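Catabolite control protein A (Lactococcus lactis, PDB 2O20) probably acts as a global transcriptional regulator of carbon catabolite repression and activation, binding DNA as a member of the LacI family. Local coordinates at residues I97-D102 / E113-K118; A80-V85 / V124-S129; V145-T150 / K155-V160; D87-Y92 / V300-L305. The protein carries 1 engineered substitution. One frame throughout, in Å; residues are numbered along the deposited sequence. Where two conformers were deposited one is given.

After strand 65-70 the chain forms helix 76-91, whose middle serves contact 2 and whose last turn serves contact 4. Contact 1 closes first: strand 95-100 meets the end of helix 105-118, a short loop lying wholly within the span of contact 2, which closes when strand 122-125 packs against helix 76-91. Contact 3 follows in series, pairing the neighbouring strands 145-148 and 159-161. Contact 4 closes last, its segments 208 residues apart, with helix 294-309; its loop encloses contacts 1 and 3 and crosses that of contact 2. Together they tie one parallel sheet to helices 76-91, 105-118 and 294-309.

Contact 1: I97-D102 / E113-K118; sequences ILANSD and ETFLSK
Ile-97 and Ala-99, both on strand 95-100 at the edge of the chain's six-stranded parallel sheet, pack against Phe-115 of helix 105-118, the helix that follows the strand in this Rossmann-like alpha/beta fold of the periplasmic-binding-protein type. Strand and helix segments run nearly antiparallel, at 159°, with their axes 11.0 Å apart at closest approach. The tight part is the buried phenyl ring. Its CE1 lies 3.9 Å from Ile-97 CG2, and its CZ rests 4.0 Å from Ala-99 CB, both methyls approaching the ring obliquely. The aromatic chain and Ile-97 pass alongside, pointing opposite ways, and Phe-115 also touches Ile-69 of strand 65-70. Toward solvent the contact thins to the lysine chain. Lys-118, an exposed residue, stretches its extended chain toward the strand and meets Ile-97 tip to tip. The isoleucine can serve both partners through its two branches: CG2, anti to the backbone N, meets the ring and also has Lys-118 NZ 4.1 Å from Ile-97 CG2, while CG1 (chi1 -58°) carries the delta methyl to the lysine. Asn-95 of the second subunit also packs on Lys-118. At this outer margin Ile-97 CD1 comes within 3.8 Å of Lys-118 CD.

Contact 2: A80-V85 / V124-S129; sequences AITRGV and VYMGSS
Helix 76-91 lies against the parallel sheet of a periplasmic-binding-protein-like alpha/beta domain, and here its middle turns face the C-terminal end of strand 122-125 and the loop that follows. Met-126 carries most of the contact. Its CG stands anti to the carbonyl carbon (chi1 -80°), and a bend at chi3 turns the methyl aside, so that SD lies chiefly against Ile-81 while CE turns to Thr-82. The Met-126 side chain passes alongside Ile-81, SD 3.8 Å from Ile-81 CG2 and 4.0 Å from Ile-81 CB. The terminal Met-126 CE comes to 3.5 Å from Thr-82 OG1. That hydroxyl is already engaged by hydrogen bonding to Phe-78 O one helical turn back, leaving the methionine a purely van der Waals neighbour. Val-148 of strand 145-148 and Val-68 of strand 65-70 also touch Met-126, placing this thioether over the sheet surface. All five touching residues are buried, and no hydrogen bond spans the two segments. One turn further along the helix Val-85 meets Val-124, their CA atoms 8.4 Å apart, in a looser valine pair on which helix 294-309 also packs. There the branches meet tip to tip, Val-85 CG1 lying 4.2 Å from Val-124 CG2.

Contact 3: V145-T150 / K155-V160; sequences VVLVGT and KEIPSV
Leu-147 presses against Ile-157, the two side chains crossing obliquely so that the isoleucine's CG2 methyl sits at the leucine's branch point, 3.7 Å from Leu-147 CG. Ile-157 sends that methyl across by holding it anti to the backbone N, while CG1 (chi1 -58°) takes the position beside the N. Ile-157 CG2 also lies 4.1 Å from Val-145 CG1, which sits between the backbone N and the carbonyl carbon (chi1 50°). Pro-158 sets CB, CG and CD near Val-145 O, with CD closest at 3.6 Å, and its CB also touches Val-146 CG2. These groups flank a parallel pair of strands, 145-148 and 159-161, adjacent in the six-stranded sheet of the periplasmic-binding-protein fold. Leu-147 N gives an almost straight bond to Pro-158 O at 2.9 Å, and Leu-147 O accepts from Val-160 N. Past the end of strand 145-148, Gly-149 N continues the ladder to Val-160 O at 3.2 Å. On the face bearing Leu-147, Ser-159 directs OG to Gln-318 OE1, whereas its CB lies 4.0 Å from Leu-147 CB. The face bearing Val-148 and Val-160 is covered by helix 294-309, where Leu-297 touches both valines. Val-146 reaches that layer too, its CG1 meeting Val-160 CG2 at 4.2 Å.

Contact 4: D87-Y92 / V300-L305; sequences DIASMY and VAMRLL. Engineered in segment 87-92: Ala-89 (natural residue Asp).
Ile-88 and Met-302 form the heart of a helix-helix contact, helix 76-91 against helix 294-309, with segment axes 9.2 Å apart and inclined at 39°. Beginning at its branch point, Ile-88 CB lies 3.8 Å from Met-302 CG and nearly as close to Met-302 CB. From there Ile-88 CG2 lies 3.7 Å from Met-302 CG, the two side chains passing each other with their ends pointing opposite ways. The other branch leaves in a different direction: beyond CG1, a turned chi2 of -72° swings the delta methyl toward Arg-303. At the tip, Ile-88 CD1 approaches the guanidinium obliquely, 3.7 Å from both Arg-303 NE and Arg-303 NH2, the two side chains crossing at about a right angle. Arginine supplies this cover at the exposed margin. On the buried side the turn of Met-302 at chi2 (61°) brings its SD to 4.2 Å from the CB of Ala-89, an engineered residue replacing the natural aspartate. No hydrogen bond joins the two segments, although Asp-87 OD2 bonds to Tyr-295 OH near the start of helix 294-309. Met-302 also touches Val-66 of strand 65-70, while Ala-301 and Leu-305 pack on strand 145-148, so the helices lie side by side across the same parallel sheet.

Contact 1: I97-D102 / E113-K118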
loop_
_atom_site.group_PDB
_atom_site.type_symbol
_atom_site.label_atom_id
_atom_site.label_comp_id
_atom_site.label_asym_id
_atom_site.label_seq_id
_atom_site.Cartn_x
_atom_site.Cartn_y
_atom_site.Cartn_z
ATOM N N ILE D 97 17.165 -1.731 8.525
ATOM C CA ILE D 97 16.367 -2.815 9.100
ATOM C C ILE D 97 14.962 -2.285 9.302
ATOM O O ILE D 97 14.776 -1.253 9.963
ATOM C CB ILE D 97 16.922 -3.314 10.473
ATOM C CG1 ILE D 97 18.368 -3.813 10.354
ATOM C CG2 ILE D 97 16.019 -4.429 11.051
ATOM C CD1 ILE D 97 19.059 -4.074 11.703
ATOM N N LEU D 98 13.957 -2.959 8.749
ATOM C CA LEU D 98 12.592 -2.504 8.934
ATOM C C LEU D 98 11.848 -3.445 9.881
ATOM O O LEU D 98 11.945 -4.661 9.752
ATOM C CB LEU D 98 11.845 -2.444 7.591
ATOM C CG LEU D 98 12.448 -1.682 6.399
ATOM C CD1 LEU D 98 11.499 -1.783 5.218
ATOM C CD2 LEU D 98 12.722 -0.233 6.709
ATOM N N ALA D 99 11.073 -2.882 10.795
ATOM C CA ALA D 99 10.320 -3.701 11.738
ATOM C C ALA D 99 8.880 -3.212 11.807
ATOM O O ALA D 99 8.638 -2.012 11.889
ATOM C CB ALA D 99 10.957 -3.634 13.072
ATOM N N ASN D 100 7.933 -4.148 11.785
ATOM C CA ASN D 100 6.512 -3.831 11.908
ATOM C C ASN D 100 6.086 -3.938 13.366
ATOM O O ASN D 100 6.307 -4.978 14.002
ATOM C CB ASN D 100 5.667 -4.830 11.106
ATOM C CG ASN D 100 5.937 -4.763 9.600
ATOM O OD1 ASN D 100 5.704 -3.729 8.940
ATOM N ND2 ASN D 100 6.450 -5.859 9.055
ATOM N N SER D 101 5.456 -2.884 13.880
ATOM C CA SER D 101 5.005 -2.826 15.271
ATOM C C SER D 101 3.501 -3.049 15.458
ATOM O O SER D 101 3.077 -3.271 16.588
ATOM C CB SER D 101 5.311 -1.454 15.847
ATOM O OG SER D 101 4.399 -0.479 15.348
ATOM N N ASP D 102 2.722 -2.922 14.373
ATOM C CA ASP D 102 1.250 -2.964 14.408
ATOM C C ASP D 102 0.672 -1.964 15.428
ATOM O O ASP D 102 -0.426 -2.170 15.955
ATOM C CB ASP D 102 0.744 -4.392 14.682
ATOM C CG ASP D 102 1.162 -5.373 13.595
ATOM O OD1 ASP D 102 0.835 -5.123 12.413
ATOM O OD2 ASP D 102 1.841 -6.364 13.909
ATOM N N GLU D 113 14.444 -3.606 21.763
ATOM C CA GLU D 113 15.403 -4.524 22.363
ATOM C C GLU D 113 16.270 -5.148 21.294
ATOM O O GLU D 113 17.487 -5.227 21.440
ATOM C CB GLU D 113 14.695 -5.637 23.152
ATOM C CG GLU D 113 14.067 -5.158 24.437
ATOM C CD GLU D 113 13.406 -6.268 25.255
ATOM O OE1 GLU D 113 13.136 -7.373 24.713
ATOM O OE2 GLU D 113 13.153 -6.019 26.457
ATOM N N THR D 114 15.631 -5.596 20.218
ATOM C CA THR D 114 16.350 -6.216 19.122
ATOM C C THR D 114 17.286 -5.205 18.459
ATOM O O THR D 114 18.427 -5.551 18.149
ATOM C CB THR D 114 15.392 -6.845 18.108
ATOM O OG1 THR D 114 14.591 -7.831 18.775
ATOM C CG2 THR D 114 16.163 -7.523 16.987
ATOM N N PHE D 115 16.815 -3.967 18.259
ATOM C CA PHE D 115 17.651 -2.877 17.709
ATOM C C PHE D 115 18.849 -2.529 18.610
ATOM O O PHE D 115 19.979 -2.426 18.142
ATOM C CB PHE D 115 16.811 -1.589 17.493
ATOM C CG PHE D 115 15.924 -1.591 16.255
ATOM C CD1 PHE D 115 15.786 -2.703 15.431
ATOM C CD2 PHE D 115 15.187 -0.461 15.961
ATOM C CE1 PHE D 115 14.949 -2.673 14.314
ATOM C CE2 PHE D 115 14.343 -0.416 14.859
ATOM C CZ PHE D 115 14.235 -1.525 14.023
ATOM N N LEU D 116 18.579 -2.322 19.902
ATOM C CA LEU D 116 19.609 -1.944 20.883
ATOM C C LEU D 116 20.632 -3.068 21.058
ATOM O O LEU D 116 21.817 -2.794 21.223
ATOM C CB LEU D 116 18.984 -1.560 22.246
ATOM C CG LEU D 116 18.385 -0.148 22.475
ATOM C CD1 LEU D 116 17.338 0.304 21.428
ATOM C CD2 LEU D 116 17.768 -0.054 23.887
ATOM N N SER D 117 20.178 -4.320 20.976
ATOM C CA SER D 117 21.080 -5.475 21.037
ATOM C C SER D 117 21.910 -5.645 19.772
ATOM O O SER D 117 23.072 -6.051 19.855
ATOM C CB SER D 117 20.324 -6.783 21.326
ATOM O OG SER D 117 20.048 -7.502 20.133
ATOM N N LYS D 118 21.314 -5.370 18.606
ATOM C CA LYS D 118 22.062 -5.360 17.342
ATOM C C LYS D 118 22.992 -4.161 17.230
ATOM O O LYS D 118 23.779 -4.095 16.308
ATOM C CB LYS D 118 21.132 -5.337 16.142
ATOM C CG LYS D 118 20.447 -6.634 15.823
ATOM C CD LYS D 118 19.459 -6.404 14.697
ATOM C CE LYS D 118 18.573 -7.598 14.459
ATOM N NZ LYS D 118 17.313 -7.206 13.718
#

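Contact 2: A80-V85 / V124-S129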
loop_
_atom_site.group_PDB
_atom_site.type_symbol
_atom_site.label_atom_id
_atom_site.label_comp_id
_atom_site.label_asym_id
_atom_site.label_seq_id
_atom_site.Cartn_x
_atom_site.Cartn_y
_atom_site.Cartn_z
ATOM N N ALA D 80 5.425 5.080 1.919
ATOM C CA ALA D 80 5.929 6.191 1.136
ATOM C C ALA D 80 7.001 6.978 1.870
ATOM O O ALA D 80 8.014 7.355 1.277
ATOM C CB ALA D 80 4.782 7.093 0.709
ATOM N N ILE D 81 6.802 7.205 3.152
ATOM C CA ILE D 81 7.824 7.796 4.007
ATOM C C ILE D 81 9.100 6.969 4.035
ATOM O O ILE D 81 10.223 7.506 3.924
ATOM C CB ILE D 81 7.319 8.007 5.474
ATOM C CG1 ILE D 81 6.154 9.008 5.497
ATOM C CG2 ILE D 81 8.458 8.511 6.366
ATOM C CD1 ILE D 81 5.406 9.018 6.808
ATOM N N THR D 82 8.916 5.663 4.163
ATOM C CA THR D 82 10.010 4.711 4.290
ATOM C C THR D 82 10.885 4.740 3.025
ATOM O O THR D 82 12.116 4.619 3.134
ATOM C CB THR D 82 9.484 3.274 4.670
ATOM O OG1 THR D 82 8.813 3.297 5.951
ATOM C CG2 THR D 82 10.595 2.271 4.750
ATOM N N ARG D 83 10.302 4.930 1.841
ATOM C CA ARG D 83 11.124 5.041 0.616
ATOM C C ARG D 83 12.048 6.273 0.631
ATOM O O ARG D 83 13.176 6.207 0.122
ATOM C CB ARG D 83 10.285 4.966 -0.670
ATOM C CG ARG D 83 9.632 3.554 -0.856
ATOM C CD ARG D 83 9.505 3.050 -2.271
ATOM N NE ARG D 83 10.772 3.060 -2.987
ATOM C CZ ARG D 83 10.889 2.871 -4.296
ATOM N NH1 ARG D 83 9.823 2.614 -5.053
ATOM N NH2 ARG D 83 12.086 2.931 -4.856
ATOM N N GLY D 84 11.602 7.364 1.249
ATOM C CA GLY D 84 12.460 8.561 1.404
ATOM C C GLY D 84 13.643 8.314 2.337
ATOM O O GLY D 84 14.789 8.731 2.072
ATOM N N VAL D 85 13.374 7.625 3.435
ATOM C CA VAL D 85 14.420 7.167 4.368
ATOM C C VAL D 85 15.438 6.258 3.652
ATOM O O VAL D 85 16.664 6.499 3.714
ATOM C CB VAL D 85 13.806 6.402 5.574
ATOM C CG1 VAL D 85 14.901 5.835 6.520
ATOM C CG2 VAL D 85 12.845 7.268 6.353
ATOM N N VAL D 124 14.736 5.531 13.162
ATOM C CA VAL D 124 13.601 6.324 12.702
ATOM C C VAL D 124 12.326 5.664 13.227
ATOM O O VAL D 124 12.103 4.479 12.995
ATOM C CB VAL D 124 13.520 6.374 11.169
ATOM C CG1 VAL D 124 12.303 7.199 10.707
ATOM C CG2 VAL D 124 14.833 6.910 10.555
ATOM N N TYR D 125 11.518 6.442 13.953
ATOM C CA TYR D 125 10.259 5.955 14.513
ATOM C C TYR D 125 9.051 6.570 13.830
ATOM O O TYR D 125 8.957 7.782 13.690
ATOM C CB TYR D 125 10.174 6.295 15.996
ATOM C CG TYR D 125 8.860 5.892 16.633
ATOM C CD1 TYR D 125 8.688 4.631 17.182
ATOM C CD2 TYR D 125 7.773 6.773 16.646
ATOM C CE1 TYR D 125 7.474 4.254 17.739
ATOM C CE2 TYR D 125 6.541 6.397 17.209
ATOM C CZ TYR D 125 6.397 5.152 17.741
ATOM O OH TYR D 125 5.173 4.797 18.313
ATOM N N MET D 126 8.102 5.702 13.490
ATOM C CA MET D 126 6.810 6.070 12.941
ATOM C C MET D 126 5.776 5.281 13.734
ATOM O O MET D 126 6.025 4.153 14.120
ATOM C CB MET D 126 6.728 5.677 11.458
ATOM C CG MET D 126 7.400 6.597 10.463
ATOM S SD MET D 126 7.475 5.782 8.832
ATOM C CE MET D 126 9.041 4.975 8.967
ATOM N N GLY D 127 4.627 5.890 13.995
ATOM C CA GLY D 127 3.563 5.249 14.770
ATOM C C GLY D 127 2.702 6.317 15.414
ATOM O O GLY D 127 3.013 7.499 15.321
ATOM N N SER D 128 1.624 5.913 16.073
ATOM C CA SER D 128 0.634 6.883 16.553
ATOM C C SER D 128 1.250 7.866 17.543
ATOM O O SER D 128 0.945 9.061 17.494
ATOM C CB SER D 128 -0.574 6.172 17.165
ATOM O OG SER D 128 -0.176 5.208 18.126
ATOM N N SER D 129 2.111 7.367 18.433
ATOM C CA SER D 129 2.933 8.230 19.281
ATOM C C SER D 129 3.844 7.431 20.208
ATOM O O SER D 129 3.575 6.274 20.528
ATOM C CB SER D 129 2.072 9.156 20.140
ATOM O OG SER D 129 1.133 8.374 20.843
#

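Contact 3: V145-T150 / K155-V160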
loop_
_atom_site.group_PDB
_atom_site.type_symbol
_atom_site.label_atom_id
_atom_site.label_comp_id
_atom_site.label_asym_id
_atom_site.label_seq_id
_atom_site.Cartn_x
_atom_site.Cartn_y
_atom_site.Cartn_z
ATOM N N VAL D 145 17.752 9.184 17.499
ATOM C CA VAL D 145 16.397 8.852 17.032
ATOM C C VAL D 145 15.717 10.107 16.463
ATOM O O VAL D 145 15.930 11.234 16.959
ATOM C CB VAL D 145 15.553 8.216 18.191
ATOM C CG1 VAL D 145 15.630 9.069 19.423
ATOM C CG2 VAL D 145 14.105 8.003 17.803
ATOM N N VAL D 146 14.968 9.919 15.386
ATOM C CA VAL D 146 14.126 10.962 14.803
ATOM C C VAL D 146 12.698 10.381 14.643
ATOM O O VAL D 146 12.536 9.257 14.183
ATOM C CB VAL D 146 14.644 11.414 13.438
ATOM C CG1 VAL D 146 13.792 12.597 12.891
ATOM C CG2 VAL D 146 16.127 11.810 13.547
ATOM N N LEU D 147 11.693 11.160 15.038
ATOM C CA LEU D 147 10.273 10.805 14.858
ATOM C C LEU D 147 9.750 11.400 13.550
ATOM O O LEU D 147 10.115 12.528 13.198
ATOM C CB LEU D 147 9.447 11.332 16.043
ATOM C CG LEU D 147 10.001 11.158 17.473
ATOM C CD1 LEU D 147 9.116 11.861 18.466
ATOM C CD2 LEU D 147 10.196 9.682 17.888
ATOM N N VAL D 148 8.910 10.653 12.829
ATOM C CA VAL D 148 8.249 11.141 11.612
ATOM C C VAL D 148 6.731 10.908 11.709
ATOM O O VAL D 148 6.287 9.778 11.971
ATOM C CB VAL D 148 8.785 10.456 10.322
ATOM C CG1 VAL D 148 8.268 11.196 9.071
ATOM C CG2 VAL D 148 10.339 10.368 10.328
ATOM N N GLY D 149 5.947 11.975 11.545
ATOM C CA GLY D 149 4.493 11.893 11.612
ATOM C C GLY D 149 3.946 11.929 13.024
ATOM O O GLY D 149 2.730 11.789 13.232
ATOM N N THR D 150 4.831 12.095 14.007
ATOM C CA THR D 150 4.402 12.301 15.393
ATOM C C THR D 150 5.327 13.289 16.088
ATOM O O THR D 150 6.438 13.567 15.615
ATOM C CB THR D 150 4.260 10.958 16.168
ATOM O OG1 THR D 150 3.556 11.177 17.413
ATOM C CG2 THR D 150 5.623 10.294 16.403
ATOM N N LYS D 155 9.047 18.002 23.364
ATOM C CA LYS D 155 9.682 18.623 22.191
ATOM C C LYS D 155 11.199 18.643 22.304
ATOM O O LYS D 155 11.844 19.566 21.823
ATOM C CB LYS D 155 9.140 20.044 21.920
ATOM C CG LYS D 155 7.643 20.114 21.610
ATOM C CD LYS D 155 7.324 19.659 20.184
ATOM C CE LYS D 155 7.691 20.738 19.150
ATOM N NZ LYS D 155 7.511 20.279 17.748
ATOM N N GLU D 156 11.769 17.614 22.922
ATOM C CA GLU D 156 13.225 17.436 22.928
ATOM C C GLU D 156 13.677 16.451 21.824
ATOM O O GLU D 156 14.725 16.632 21.206
ATOM C CB GLU D 156 13.727 17.021 24.333
ATOM C CG GLU D 156 13.554 15.531 24.735
ATOM C CD GLU D 156 12.429 15.277 25.725
ATOM O OE1 GLU D 156 12.342 16.035 26.719
ATOM O OE2 GLU D 156 11.646 14.309 25.522
ATOM N N ILE D 157 12.869 15.428 21.556
ATOM C CA ILE D 157 13.242 14.404 20.582
ATOM C C ILE D 157 13.061 14.990 19.178
ATOM O O ILE D 157 12.015 15.553 18.883
ATOM C CB ILE D 157 12.400 13.135 20.742
ATOM C CG1 ILE D 157 12.548 12.583 22.164
ATOM C CG2 ILE D 157 12.814 12.069 19.724
ATOM C CD1 ILE D 157 11.533 11.519 22.515
ATOM N N PRO D 158 14.095 14.878 18.316
ATOM C CA PRO D 158 13.936 15.343 16.925
ATOM C C PRO D 158 12.702 14.776 16.201
ATOM O O PRO D 158 12.341 13.615 16.397
ATOM C CB PRO D 158 15.249 14.912 16.266
ATOM C CG PRO D 158 16.231 14.898 17.398
ATOM C CD PRO D 158 15.457 14.369 18.560
ATOM N N SER D 159 12.071 15.597 15.364
ATOM C CA SER D 159 10.866 15.185 14.628
ATOM C C SER D 159 10.687 15.944 13.307
ATOM O O SER D 159 11.192 17.048 13.139
ATOM C CB SER D 159 9.610 15.331 15.502
ATOM O OG SER D 159 9.149 16.671 15.595
ATOM N N VAL D 160 10.021 15.299 12.366
ATOM C CA VAL D 160 9.656 15.896 11.084
ATOM C C VAL D 160 8.157 15.648 10.828
ATOM O O VAL D 160 7.698 14.496 10.827
ATOM C CB VAL D 160 10.495 15.331 9.937
ATOM C CG1 VAL D 160 10.235 16.135 8.621
ATOM C CG2 VAL D 160 11.961 15.364 10.307
#

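Contact 4: D87-Y92 / V300-L305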
loop_
_atom_site.group_PDB
_atom_site.type_symbol
_atom_site.label_atom_id
_atom_site.label_comp_id
_atom_site.label_asym_id
_atom_site.label_seq_id
_atom_site.Cartn_x
_atom_site.Cartn_y
_atom_site.Cartn_z
ATOM N N ASP D 87 16.162 5.825 0.432
ATOM C CA ASP D 87 16.955 6.479 -0.585
ATOM C C ASP D 87 18.160 7.245 -0.023
ATOM O O ASP D 87 19.276 7.174 -0.599
ATOM C CB ASP D 87 16.064 7.362 -1.458
ATOM C CG ASP D 87 15.292 6.552 -2.500
ATOM O OD1 ASP D 87 15.406 5.301 -2.460
ATOM O OD2 ASP D 87 14.545 7.161 -3.323
ATOM N N ILE D 88 17.953 7.951 1.089
ATOM C CA ILE D 88 19.022 8.722 1.697
ATOM C C ILE D 88 20.050 7.819 2.383
ATOM O O ILE D 88 21.282 8.042 2.283
ATOM C CB ILE D 88 18.465 9.778 2.698
ATOM C CG1 ILE D 88 17.558 10.801 1.973
ATOM C CG2 ILE D 88 19.613 10.482 3.454
ATOM C CD1 ILE D 88 18.321 11.776 1.094
ATOM N N ALA D 89 19.566 6.805 3.086
ATOM C CA ALA D 89 20.456 5.841 3.740
ATOM C C ALA D 89 21.282 5.036 2.705
ATOM O O ALA D 89 22.494 4.858 2.850
ATOM C CB ALA D 89 19.642 4.893 4.639
ATOM N N SER D 90 20.634 4.591 1.636
ATOM C CA SER D 90 21.315 3.860 0.575
ATOM C C SER D 90 22.391 4.670 -0.194
ATOM O O SER D 90 23.367 4.096 -0.713
ATOM C CB SER D 90 20.282 3.290 -0.397
ATOM O OG SER D 90 19.485 2.333 0.281
ATOM N N MET D 91 22.232 5.987 -0.238
ATOM C CA MET D 91 23.225 6.876 -0.820
ATOM C C MET D 91 24.582 6.746 -0.115
ATOM O O MET D 91 25.632 6.880 -0.744
ATOM C CB MET D 91 22.718 8.311 -0.716
ATOM C CG MET D 91 23.563 9.341 -1.394
ATOM S SD MET D 91 22.667 10.894 -1.590
ATOM C CE MET D 91 22.230 11.290 0.098
ATOM N N TYR D 92 24.540 6.523 1.201
ATOM C CA TYR D 92 25.747 6.332 2.004
ATOM C C TYR D 92 26.108 4.856 2.212
ATOM O O TYR D 92 27.004 4.556 2.969
ATOM C CB TYR D 92 25.595 7.027 3.355
ATOM C CG TYR D 92 25.385 8.520 3.253
ATOM C CD1 TYR D 92 26.394 9.361 2.770
ATOM C CD2 TYR D 92 24.173 9.092 3.610
ATOM C CE1 TYR D 92 26.193 10.747 2.659
ATOM C CE2 TYR D 92 23.976 10.465 3.531
ATOM C CZ TYR D 92 24.995 11.283 3.059
ATOM O OH TYR D 92 24.796 12.644 2.969
ATOM N N VAL D 300 13.993 14.014 4.667
ATOM C CA VAL D 300 14.407 15.081 5.585
ATOM C C VAL D 300 14.791 14.486 6.935
ATOM O O VAL D 300 15.797 14.889 7.525
ATOM C CB VAL D 300 13.313 16.208 5.703
ATOM C CG1 VAL D 300 13.599 17.139 6.850
ATOM C CG2 VAL D 300 13.245 16.995 4.401
ATOM N N ALA D 301 14.005 13.511 7.406
ATOM C CA ALA D 301 14.293 12.826 8.657
ATOM C C ALA D 301 15.613 12.078 8.603
ATOM O O ALA D 301 16.396 12.091 9.568
ATOM C CB ALA D 301 13.187 11.859 8.986
ATOM N N MET D 302 15.865 11.389 7.492
ATOM C CA MET D 302 17.090 10.585 7.392
ATOM C C MET D 302 18.351 11.500 7.265
ATOM O O MET D 302 19.431 11.180 7.792
ATOM C CB MET D 302 16.964 9.556 6.255
ATOM C CG MET D 302 18.064 8.525 6.227
ATOM S SD MET D 302 18.219 7.468 7.702
ATOM C CE MET D 302 19.913 7.817 8.164
ATOM N N ARG D 303 18.190 12.653 6.620
ATOM C CA ARG D 303 19.258 13.670 6.551
ATOM C C ARG D 303 19.642 14.163 7.944
ATOM O O ARG D 303 20.838 14.319 8.255
ATOM C CB ARG D 303 18.839 14.852 5.666
ATOM C CG ARG D 303 18.990 14.582 4.193
ATOM C CD ARG D 303 18.593 15.775 3.349
ATOM N NE ARG D 303 18.384 15.358 1.964
ATOM C CZ ARG D 303 17.287 15.574 1.246
ATOM N NH1 ARG D 303 16.248 16.254 1.750
ATOM N NH2 ARG D 303 17.243 15.121 -0.008
ATOM N N LEU D 304 18.623 14.403 8.778
ATOM C CA LEU D 304 18.824 14.864 10.134
ATOM C C LEU D 304 19.521 13.751 10.934
ATOM O O LEU D 304 20.541 13.982 11.585
ATOM C CB LEU D 304 17.476 15.270 10.767
ATOM C CG LEU D 304 17.455 15.751 12.227
ATOM C CD1 LEU D 304 18.393 16.867 12.407
ATOM C CD2 LEU D 304 16.070 16.196 12.646
ATOM N N LEU D 305 18.985 12.538 10.859
ATOM C CA LEU D 305 19.578 11.406 11.578
ATOM C C LEU D 305 21.066 11.172 11.193
ATOM O O LEU D 305 21.865 10.808 12.035
ATOM C CB LEU D 305 18.767 10.122 11.380
ATOM C CG LEU D 305 19.171 8.876 12.205
ATOM C CD1 LEU D 305 19.110 9.103 13.740
ATOM C CD2 LEU D 305 18.322 7.687 11.840
#